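Local coordinates for protein probable succinyl-CoA:3-ketoacid coenzyme A transferase subunit B (Bacillus subtilis, PDB 3CDK) that probably transfers coenzyme A from succinyl-CoA to a 3-oxo acid, giving a 3-oxoacyl-CoA and succinate, as subunit B of the enzyme, at residues E38-D41 with G42-V45. Numbering follows the deposited sequence.
Sequences EIPD and GVHV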
ATOM      1  N   GLU B  38      17.481   2.863 -28.435  1.00 60.51           N
ATOM      2  CA  GLU B  38      18.429   3.899 -28.799  1.00 62.19           C
ATOM      3  C   GLU B  38      18.823   4.795 -27.620  1.00 61.07           C
ATOM      4  O   GLU B  38      19.166   5.968 -27.770  1.00 61.32           O
ATOM      5  CB  GLU B  38      18.040   4.622 -30.112  1.00 63.53           C
ATOM      6  CG  GLU B  38      18.274   3.770 -31.420  1.00 67.22           C
ATOM      7  CD  GLU B  38      19.778   3.486 -31.784  1.00 74.51           C
ATOM      8  OE1 GLU B  38      20.704   3.951 -31.067  1.00 76.34           O
ATOM      9  OE2 GLU B  38      20.043   2.790 -32.807  1.00 75.18           O
ATOM     10  N   ILE B  39      18.846   4.178 -26.448  1.00 59.85           N
ATOM     11  CA  ILE B  39      19.476   4.776 -25.281  1.00 59.64           C
ATOM     12  C   ILE B  39      20.975   4.510 -25.315  1.00 62.66           C
ATOM     13  O   ILE B  39      21.385   3.354 -25.433  1.00 63.62           O
ATOM     14  CB  ILE B  39      18.864   4.232 -23.986  1.00 57.56           C
ATOM     15  CG1 ILE B  39      17.492   4.872 -23.755  1.00 53.37           C
ATOM     16  CG2 ILE B  39      19.783   4.489 -22.812  1.00 58.22           C
ATOM     17  CD1 ILE B  39      16.596   4.097 -22.824  1.00 48.59           C
ATOM     18  N   PRO B  40      21.792   5.579 -25.223  1.00 65.20           N
ATOM     19  CA  PRO B  40      23.246   5.444 -25.360  1.00 68.07           C
ATOM     20  C   PRO B  40      23.917   4.960 -24.073  1.00 69.43           C
ATOM     21  O   PRO B  40      23.429   5.226 -22.967  1.00 68.64           O
ATOM     22  CB  PRO B  40      23.715   6.866 -25.721  1.00 68.81           C
ATOM     23  CG  PRO B  40      22.467   7.742 -25.702  1.00 67.58           C
ATOM     24  CD  PRO B  40      21.398   6.980 -24.986  1.00 64.70           C
ATOM     25  N   ASP B  41      25.040   4.267 -24.237  1.00 72.07           N
ATOM     26  CA  ASP B  41      25.716   3.575 -23.149  1.00 73.79           C
ATOM     27  C   ASP B  41      26.142   4.437 -21.974  1.00 73.69           C
ATOM     28  O   ASP B  41      26.170   3.955 -20.844  1.00 73.58           O
ATOM     29  CB  ASP B  41      26.912   2.788 -23.680  1.00 75.89           C
ATOM     30  CG  ASP B  41      26.528   1.387 -24.129  1.00 77.04           C
ATOM     31  OD1 ASP B  41      25.326   1.040 -24.039  1.00 75.57           O
ATOM     32  OD2 ASP B  41      27.432   0.631 -24.555  1.00 79.01           O
ATOM     33  N   GLY B  42      26.490   5.695 -22.231  1.00 73.45           N
ATOM     34  CA  GLY B  42      26.769   6.630 -21.138  1.00 72.05           C
ATOM     35  C   GLY B  42      25.648   6.667 -20.107  1.00 69.10           C
ATOM     36  O   GLY B  42      25.897   6.748 -18.900  1.00 69.28           O
ATOM     37  N   VAL B  43      24.414   6.550 -20.596  1.00 65.51           N
ATOM     38  CA  VAL B  43      23.221   6.819 -19.802  1.00 61.57           C
ATOM     39  C   VAL B  43      22.632   5.580 -19.072  1.00 59.85           C
ATOM     40  O   VAL B  43      22.171   4.636 -19.718  1.00 59.43           O
ATOM     41  CB  VAL B  43      22.138   7.560 -20.668  1.00 60.84           C
ATOM     42  CG1 VAL B  43      20.916   7.914 -19.824  1.00 58.29           C
ATOM     43  CG2 VAL B  43      22.719   8.826 -21.319  1.00 60.13           C
ATOM     44  N   HIS B  44      22.641   5.616 -17.732  1.00 58.16           N
ATOM     45  CA  HIS B  44      22.121   4.535 -16.893  1.00 56.50           C
ATOM     46  C   HIS B  44      20.850   4.926 -16.150  1.00 53.91           C
ATOM     47  O   HIS B  44      20.799   5.875 -15.340  1.00 53.73           O
ATOM     48  CB  HIS B  44      23.168   4.018 -15.923  1.00 58.17           C
ATOM     49  CG  HIS B  44      24.381   3.448 -16.601  1.00 64.10           C
ATOM     50  ND1 HIS B  44      25.634   4.030 -16.501  1.00 67.28           N
ATOM     51  CD2 HIS B  44      24.526   2.369 -17.411  1.00 65.11           C
ATOM     52  CE1 HIS B  44      26.499   3.317 -17.198  1.00 69.11           C
ATOM     53  NE2 HIS B  44      25.853   2.308 -17.761  1.00 69.66           N
ATOM     54  N   VAL B  45      19.822   4.147 -16.430  1.00 50.11           N
ATOM     55  CA  VAL B  45      18.485   4.510 -16.129  1.00 46.65           C
ATOM     56  C   VAL B  45      17.752   3.231 -15.719  1.00 44.76           C
ATOM     57  O   VAL B  45      18.294   2.139 -15.891  1.00 44.84           O
ATOM     58  CB  VAL B  45      17.858   5.118 -17.393  1.00 46.85           C
ATOM     59  CG1 VAL B  45      17.182   4.045 -18.261  1.00 44.61           C
ATOM     60  CG2 VAL B  45      16.868   6.177 -17.015  1.00 46.84           C
TER
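Val43 comes alongside Pro40 and Ile39 where the chain turns back in a tight bend. Its N-H reaches Pro40 O, with N and O 2.9 Å apart. The bond is moderately bent, 153° at the hydrogen. The side chain of Val43 lies close to the same oxygen, with CB 3.5 Å from Pro40 O. Its CG1 is anti to the backbone N (chi1 -177°), which leaves CG2 beside that N and facing the proline ring. Val43 CG2 meets Pro40 CD at 4.3 Å, a loose apolar contact. Ile39 approaches through its CG2 branch, 4.4 Å from Val43 CB and 3.9 Å from Val43 O.

The four residues Pro40 to Val43 form a beta turn. Asp41 and Gly42 occupy the two central positions, both with helical backbone angles close to type III. The turn lies on the surface, in the loop that links the parallel neighbouring strands 24-27 and 46-49 of the main sheet. Val43 also packs on Ile19, and His44 N is hydrogen-bonded to Asp21 OD1, which ties the returning limb to the chain just ahead of strand 24-27.

On the outer side of the turn Asp41 CB lies 3.3 Å from Gly42 N, a contact between neighbours in sequence. The His44 imidazole leans back toward the bend and meets the Asp41 carbonyl obliquely. His44 NE2 is 3.5 Å from Asp41 O, a proximity without a hydrogen bond.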